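Local coordinates for universal stress protein (Archaeoglobus fulgidus, PDB 3LOQ) that binds adenosine monophosphate and belongs to the universal stress protein A family, its precise cellular role remaining unknown, at residues Asp171-Ala176 against Ala252-Met257; Gly199-Ile204 against Glu226-His231; Ala214-Met219 against Val232-Gly237. All coordinates share one frame; numbering follows the deposited sequence.

Interaction 1 (Asp171-Ala176 against Ala252-Met257); sequences DRVLVA and ATTIFM
R172 and T253 meet just ahead of the strand ladder: the backbone N of R172 donates to T253 OG1 at 2.9 Å, and the backbone N of T253 returns a bond to R172 O, arriving in the carbonyl plane on a lone pair. Beyond them the bonds are purely backbone: L174 N to T254 O, F256 N to L174 O and A176 N to F256 O. T253 OG1 sits between its own backbone N and carbonyl carbon (chi1 53°), which turns the hydroxyl to R172 and also lets it bond L169 O. A valine here in place of T253 would probably leave R172 N and L169 O without this shared partner. The ladder joins two neighbouring parallel strands at the heart of a Rossmann-like alpha/beta domain, with helices 181-197 and 239-249 on its two faces. Apolar contacts follow those faces. On one, V173 CG1 stands over the centre of the F256 ring, 4.0 Å from the centroid, a CH-pi contact, while V173 CG2 meets the methyl of T254. On the other, L174 CB packs on A252 CB at 3.6 Å. At the charged end T253 CG2 lies over one face of the R172 guanidinium, 3.6 Å from NH1, which bonds N251 O.

Interaction 2 (Gly199-Ile204 against Glu226-His231); sequences GELHII and EGIEVH
H202 and H231 stand side by side on one face of the sheet, and the H202 side chain can be followed outward along its neighbour. Its CB passes 4.1 Å from H231 O. With CG anti to the carbonyl carbon (chi1 -82°), the ring leans toward the other strand and its CD2 comes to 3.6 Å from H231 CB. At the tip, NE2 lies 3.5 Å from H231 CD2, and CE1 ends close to that same carbon. The ring planes are 29° apart but slid so far that they barely overlap, making this a side-by-side contact more than a stack; H202 also meets the ring of H233.

H231 has a partner two residues back in its own segment: its NE2 donates to E229 OE2 at 3.3 Å, nearly in the plane of the ring, on the anti side of the carboxylate. This bond probably limits rotation of the imidazole. E229 in turn runs alongside E200, with E200 OE1 and E229 OE2 3.6 Å apart, a pairing of like charges that H231 is likely to ease if protonated.

On the opposite face L201, I203, I228 and V230 form an apolar patch. V230 CG2 reaches both L201 CD2 and I203 CD1, while I228 CG2 touches L201 CB; helices 181-197 and 213-225 cover this side. Between the faces run the backbone bonds L201 N to E229 O, H231 N to L201 O and I203 N to H231 O, and before them a water accepts from E229 N and donates to G199 O. Parallel strands joined through helix 213-225 make this a beta-alpha-beta crossover of the Rossmann-like universal stress protein fold.

Interaction 3 (Ala214-Met219 against Val232-Gly237); sequences ADLRVM and VHIESG
L216 faces the strand from the buried side of helix 213-225 and crosses V232 and I234 at a slant. Its CG lies 4.0 Å from V232 CG1, and its CD2 reaches I234 CD1 at 3.8 Å, so the leucine bridges two residues that point to the same side of the strand. V232 spreads its methyls under the helix: CG1 meets the leucine side chain, while CG2 comes up below the backbone O of L216. In I234 the first torsion (chi1 -50°) sets CG1 anti to the carbonyl carbon, and a further bend at chi2 brings CD1 back toward the helix and onto L216.

R217, one residue further along, leaves the helix alongside the strand rather than toward it, and bends at chi2 and chi3 bring its guanidinium nearer. One face of that flat group lies over V232 CG1, which sits 4.2 Å from its plane near the centre. NH1 approaches I234 CG1 at 3.8 Å. NH2 comes to 3.2 Å from V232 O, but the angle is too poor for a hydrogen bond, so the guanidinium meets the strand mainly by laying one face over V232. Its NE has a long, weak ion pair with E220, whose carboxylate also accepts a hydrogen bond from V232 N.

Y177 and F179 carry the apolar packing of L216 on beyond the strand. Helix segment 214-219 runs nearly antiparallel to strand 232-235, their axes at 164° and 8.8 Å apart at closest, the packing of a connecting helix against the strand that follows it in a beta-alpha-beta unit.

The three contacts step across one sheet. Interactions 1 and 2 have centres about 10 Å apart and meet along neighbouring strands 172-176 and 200-206, where V175 N lies 2.7 Å from H202 O and V173 O 2.7 Å from H202 N, both probable hydrogen bonds. Interactions 2 and 3 share strand 230-235; I203 O and H233 N are 2.6 Å apart, another probable hydrogen bond, and strand 200-206 is followed in the chain by helix 213-225, which carries interaction 3. Interactions 1 and 3 do not touch, their nearest atoms being about 5 Å apart. All three lie away from the AMP site, which is formed by residues between P28 and S146.

Interaction 1 (Asp171-Ala176 against Ala252-Met257)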
# COMPACT_ATOMS: atom_id res chain seq x y z
N ASP A 171 -10.67 3.64 10.32
CA ASP A 171 -11.82 3.42 11.20
C ASP A 171 -12.23 1.94 11.28
O ASP A 171 -12.55 1.44 12.35
CB ASP A 171 -13.03 4.26 10.79
CG ASP A 171 -12.84 5.74 11.07
OD1 ASP A 171 -11.75 6.13 11.56
OD2 ASP A 171 -13.77 6.52 10.77
N ARG A 172 -12.25 1.26 10.14
CA ARG A 172 -12.62 -0.15 10.10
C ARG A 172 -11.58 -0.87 9.25
O ARG A 172 -11.60 -0.83 8.02
CB ARG A 172 -14.03 -0.34 9.51
CG ARG A 172 -15.22 -0.05 10.47
CD ARG A 172 -16.47 0.48 9.71
NE ARG A 172 -16.53 1.94 9.78
CZ ARG A 172 -16.73 2.76 8.74
NH1 ARG A 172 -16.92 2.27 7.52
NH2 ARG A 172 -16.75 4.07 8.93
N VAL A 173 -10.62 -1.48 9.92
CA VAL A 173 -9.54 -2.14 9.21
C VAL A 173 -9.85 -3.62 9.06
O VAL A 173 -10.13 -4.30 10.04
CB VAL A 173 -8.23 -1.96 9.95
CG1 VAL A 173 -7.09 -2.70 9.22
CG2 VAL A 173 -7.94 -0.47 10.10
N LEU A 174 -9.83 -4.09 7.82
CA LEU A 174 -10.02 -5.50 7.49
C LEU A 174 -8.68 -6.16 7.14
O LEU A 174 -7.98 -5.74 6.21
CB LEU A 174 -10.98 -5.64 6.30
CG LEU A 174 -11.19 -7.06 5.76
CD1 LEU A 174 -11.68 -8.06 6.82
CD2 LEU A 174 -12.12 -7.04 4.57
N VAL A 175 -8.34 -7.21 7.87
CA VAL A 175 -7.09 -7.92 7.63
C VAL A 175 -7.35 -9.28 7.01
O VAL A 175 -8.01 -10.13 7.59
CB VAL A 175 -6.28 -8.09 8.93
CG1 VAL A 175 -4.93 -8.72 8.63
CG2 VAL A 175 -6.10 -6.73 9.62
N ALA A 176 -6.87 -9.46 5.79
CA ALA A 176 -6.85 -10.79 5.20
C ALA A 176 -5.73 -11.56 5.90
O ALA A 176 -4.56 -11.16 5.83
CB ALA A 176 -6.62 -10.68 3.70
N ALA A 252 -15.45 -1.94 5.51
CA ALA A 252 -14.09 -1.68 5.92
C ALA A 252 -13.57 -0.43 5.22
O ALA A 252 -13.89 -0.19 4.06
CB ALA A 252 -13.20 -2.90 5.59
N THR A 253 -12.76 0.36 5.92
CA THR A 253 -12.17 1.57 5.33
C THR A 253 -10.78 1.34 4.70
O THR A 253 -10.28 2.17 3.94
CB THR A 253 -12.06 2.66 6.40
OG1 THR A 253 -11.37 2.14 7.54
CG2 THR A 253 -13.46 3.09 6.85
N THR A 254 -10.16 0.20 5.01
CA THR A 254 -8.90 -0.15 4.36
C THR A 254 -8.71 -1.65 4.51
O THR A 254 -9.30 -2.26 5.40
CB THR A 254 -7.72 0.65 4.95
OG1 THR A 254 -6.53 0.42 4.17
CG2 THR A 254 -7.46 0.25 6.37
N ILE A 255 -7.93 -2.25 3.62
CA ILE A 255 -7.63 -3.67 3.72
C ILE A 255 -6.14 -3.84 3.94
O ILE A 255 -5.34 -3.25 3.21
CB ILE A 255 -8.01 -4.40 2.43
CG1 ILE A 255 -9.52 -4.39 2.23
CG2 ILE A 255 -7.52 -5.84 2.49
CD1 ILE A 255 -9.94 -4.72 0.80
N PHE A 256 -5.76 -4.61 4.96
CA PHE A 256 -4.35 -4.91 5.20
C PHE A 256 -4.14 -6.36 4.81
O PHE A 256 -5.00 -7.21 5.07
CB PHE A 256 -3.97 -4.76 6.67
CG PHE A 256 -3.75 -3.33 7.11
CD1 PHE A 256 -4.25 -2.27 6.39
CD2 PHE A 256 -3.06 -3.07 8.29
CE1 PHE A 256 -4.06 -0.95 6.81
CE2 PHE A 256 -2.86 -1.76 8.73
CZ PHE A 256 -3.37 -0.70 7.98
N MSE A 257 -3.00 -6.66 4.19
CA MSE A 257 -2.69 -8.05 3.84
C MSE A 257 -1.18 -8.27 3.75
O MSE A 257 -0.40 -7.32 3.79
CB MSE A 257 -3.39 -8.44 2.53
CG MSE A 257 -2.97 -7.64 1.32
SE MSE A 257 -4.24 -7.78 -0.18
CE MSE A 257 -4.50 -9.71 -0.23

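Interaction 2 (Gly199-Ile204 against Glu226-His231)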
# COMPACT_ATOMS: atom_id res chain seq x y z
N GLY A 199 -10.55 2.63 16.24
CA GLY A 199 -11.47 2.00 15.32
C GLY A 199 -11.90 0.58 15.67
O GLY A 199 -11.99 0.21 16.85
N GLU A 200 -12.17 -0.21 14.63
CA GLU A 200 -12.56 -1.60 14.74
C GLU A 200 -11.62 -2.43 13.89
O GLU A 200 -11.32 -2.07 12.75
CB GLU A 200 -13.97 -1.83 14.19
CG GLU A 200 -15.10 -1.32 15.02
CD GLU A 200 -16.44 -1.46 14.30
OE1 GLU A 200 -17.42 -0.81 14.72
OE2 GLU A 200 -16.49 -2.22 13.31
N LEU A 201 -11.20 -3.57 14.42
CA LEU A 201 -10.36 -4.50 13.68
C LEU A 201 -11.21 -5.65 13.20
O LEU A 201 -11.99 -6.22 13.95
CB LEU A 201 -9.24 -5.02 14.57
CG LEU A 201 -8.33 -6.09 14.02
CD1 LEU A 201 -7.60 -5.59 12.79
CD2 LEU A 201 -7.35 -6.46 15.12
N HIS A 202 -11.06 -5.97 11.92
CA HIS A 202 -11.78 -7.08 11.32
C HIS A 202 -10.76 -7.99 10.69
O HIS A 202 -9.84 -7.53 10.05
CB HIS A 202 -12.77 -6.57 10.27
CG HIS A 202 -14.07 -6.09 10.84
ND1 HIS A 202 -14.29 -4.78 11.21
CD2 HIS A 202 -15.22 -6.76 11.12
CE1 HIS A 202 -15.51 -4.65 11.67
NE2 HIS A 202 -16.10 -5.84 11.64
N ILE A 203 -10.93 -9.29 10.90
CA ILE A 203 -9.99 -10.28 10.39
C ILE A 203 -10.77 -11.31 9.58
O ILE A 203 -11.72 -11.89 10.09
CB ILE A 203 -9.28 -10.99 11.55
CG1 ILE A 203 -8.59 -9.96 12.45
CG2 ILE A 203 -8.27 -12.01 11.02
CD1 ILE A 203 -7.90 -10.56 13.62
N ILE A 204 -10.40 -11.49 8.32
CA ILE A 204 -10.99 -12.56 7.52
C ILE A 204 -9.96 -13.63 7.15
O ILE A 204 -8.85 -13.32 6.73
CB ILE A 204 -11.67 -12.03 6.24
CG1 ILE A 204 -12.26 -13.19 5.42
CG2 ILE A 204 -10.69 -11.20 5.39
CD1 ILE A 204 -13.09 -12.75 4.22
N GLU A 226 -7.03 -7.62 24.78
CA GLU A 226 -5.95 -6.66 24.63
C GLU A 226 -6.51 -5.25 24.44
O GLU A 226 -5.77 -4.32 24.10
CB GLU A 226 -5.02 -7.05 23.48
CG GLU A 226 -4.11 -8.22 23.78
CD GLU A 226 -3.48 -8.82 22.52
OE1 GLU A 226 -2.25 -9.03 22.48
OE2 GLU A 226 -4.23 -9.10 21.57
N GLY A 227 -7.82 -5.10 24.66
CA GLY A 227 -8.47 -3.81 24.62
C GLY A 227 -8.81 -3.30 23.23
O GLY A 227 -9.03 -2.11 23.04
N ILE A 228 -8.87 -4.21 22.25
CA ILE A 228 -9.21 -3.83 20.89
C ILE A 228 -10.54 -4.44 20.48
O ILE A 228 -10.83 -5.59 20.82
CB ILE A 228 -8.13 -4.31 19.90
CG1 ILE A 228 -6.84 -3.54 20.11
CG2 ILE A 228 -8.61 -4.13 18.47
CD1 ILE A 228 -5.62 -4.24 19.55
N GLU A 229 -11.35 -3.67 19.76
CA GLU A 229 -12.59 -4.22 19.23
C GLU A 229 -12.32 -5.00 17.94
O GLU A 229 -11.93 -4.42 16.91
CB GLU A 229 -13.65 -3.14 19.02
CG GLU A 229 -14.97 -3.70 18.52
CD GLU A 229 -15.95 -2.62 18.06
OE1 GLU A 229 -15.64 -1.41 18.22
OE2 GLU A 229 -17.02 -2.99 17.54
N VAL A 230 -12.51 -6.31 18.00
CA VAL A 230 -12.10 -7.18 16.92
C VAL A 230 -13.24 -8.12 16.53
O VAL A 230 -13.98 -8.59 17.37
CB VAL A 230 -10.88 -7.99 17.35
CG1 VAL A 230 -11.20 -8.81 18.58
CG2 VAL A 230 -10.42 -8.89 16.22
N HIS A 231 -13.38 -8.37 15.24
CA HIS A 231 -14.36 -9.34 14.77
C HIS A 231 -13.70 -10.25 13.75
O HIS A 231 -13.08 -9.78 12.79
CB HIS A 231 -15.55 -8.65 14.12
CG HIS A 231 -16.24 -7.68 15.02
ND1 HIS A 231 -17.14 -8.08 15.99
CD2 HIS A 231 -16.15 -6.33 15.11
CE1 HIS A 231 -17.58 -7.01 16.64
NE2 HIS A 231 -17.00 -5.94 16.12
O HOH W 1 -10.40 -0.79 19.25

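Interaction 3 (Ala214-Met219 against Val232-Gly237)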
# COMPACT_ATOMS: atom_id res chain seq x y z
N ALA A 214 -10.97 -22.81 14.98
CA ALA A 214 -10.79 -22.78 16.42
C ALA A 214 -9.71 -21.76 16.83
O ALA A 214 -9.95 -20.92 17.70
CB ALA A 214 -10.46 -24.17 16.95
N ASP A 215 -8.53 -21.84 16.21
CA ASP A 215 -7.45 -20.91 16.53
C ASP A 215 -7.83 -19.45 16.27
O ASP A 215 -7.44 -18.55 17.02
CB ASP A 215 -6.19 -21.25 15.75
CG ASP A 215 -5.39 -22.35 16.40
OD1 ASP A 215 -5.84 -22.91 17.42
OD2 ASP A 215 -4.30 -22.66 15.89
N LEU A 216 -8.61 -19.22 15.22
CA LEU A 216 -9.00 -17.87 14.84
C LEU A 216 -9.96 -17.32 15.88
O LEU A 216 -9.85 -16.19 16.33
CB LEU A 216 -9.67 -17.89 13.47
CG LEU A 216 -9.13 -17.02 12.33
CD1 LEU A 216 -8.01 -16.09 12.78
CD2 LEU A 216 -8.65 -17.93 11.22
N ARG A 217 -10.92 -18.15 16.28
CA ARG A 217 -11.85 -17.77 17.32
C ARG A 217 -11.11 -17.42 18.61
O ARG A 217 -11.42 -16.42 19.28
CB ARG A 217 -12.84 -18.92 17.56
CG ARG A 217 -14.31 -18.55 17.33
CD ARG A 217 -14.62 -18.19 15.87
NE ARG A 217 -15.40 -16.95 15.79
CZ ARG A 217 -16.05 -16.52 14.71
NH1 ARG A 217 -16.04 -17.24 13.59
NH2 ARG A 217 -16.71 -15.38 14.75
N VAL A 218 -10.11 -18.22 18.96
CA VAL A 218 -9.32 -17.96 20.17
C VAL A 218 -8.65 -16.59 20.07
O VAL A 218 -8.72 -15.78 21.00
CB VAL A 218 -8.23 -19.02 20.40
CG1 VAL A 218 -7.22 -18.51 21.38
CG2 VAL A 218 -8.85 -20.30 20.92
N MSE A 219 -8.03 -16.32 18.93
CA MSE A 219 -7.43 -15.01 18.72
C MSE A 219 -8.37 -13.83 18.82
O MSE A 219 -8.00 -12.79 19.36
CB MSE A 219 -6.65 -14.99 17.42
CG MSE A 219 -5.20 -15.42 17.68
SE MSE A 219 -4.37 -15.78 16.03
CE MSE A 219 -3.94 -13.94 15.54
N VAL A 232 -13.85 -11.55 13.97
CA VAL A 232 -13.21 -12.52 13.12
C VAL A 232 -14.21 -13.15 12.15
O VAL A 232 -15.33 -13.48 12.53
CB VAL A 232 -12.49 -13.57 13.98
CG1 VAL A 232 -12.39 -14.88 13.25
CG2 VAL A 232 -11.11 -13.04 14.37
N HIS A 233 -13.81 -13.28 10.89
CA HIS A 233 -14.71 -13.78 9.85
C HIS A 233 -14.09 -14.96 9.13
O HIS A 233 -13.01 -14.85 8.56
CB HIS A 233 -15.00 -12.67 8.84
CG HIS A 233 -15.58 -11.44 9.47
ND1 HIS A 233 -16.90 -11.34 9.84
CD2 HIS A 233 -15.01 -10.26 9.79
CE1 HIS A 233 -17.12 -10.15 10.36
NE2 HIS A 233 -15.99 -9.47 10.34
N ILE A 234 -14.77 -16.10 9.19
CA ILE A 234 -14.33 -17.29 8.46
C ILE A 234 -15.14 -17.38 7.18
O ILE A 234 -16.36 -17.18 7.19
CB ILE A 234 -14.52 -18.57 9.27
CG1 ILE A 234 -13.94 -18.40 10.68
CG2 ILE A 234 -13.89 -19.75 8.55
CD1 ILE A 234 -12.44 -18.23 10.70
N GLU A 235 -14.47 -17.66 6.07
CA GLU A 235 -15.15 -17.61 4.79
C GLU A 235 -14.58 -18.63 3.84
O GLU A 235 -13.43 -19.06 3.97
CB GLU A 235 -15.06 -16.22 4.17
CG GLU A 235 -15.66 -15.12 5.01
CD GLU A 235 -17.17 -15.24 5.15
OE1 GLU A 235 -17.77 -16.08 4.44
OE2 GLU A 235 -17.75 -14.50 5.98
N SER A 236 -15.41 -19.00 2.88
CA SER A 236 -15.08 -20.02 1.92
C SER A 236 -14.96 -19.35 0.55
O SER A 236 -15.42 -18.22 0.36
CB SER A 236 -16.20 -21.07 1.91
OG SER A 236 -15.85 -22.20 1.13
N GLY A 237 -14.33 -20.03 -0.40
CA GLY A 237 -14.39 -19.59 -1.78
C GLY A 237 -13.09 -19.01 -2.28
O GLY A 237 -12.04 -19.17 -1.66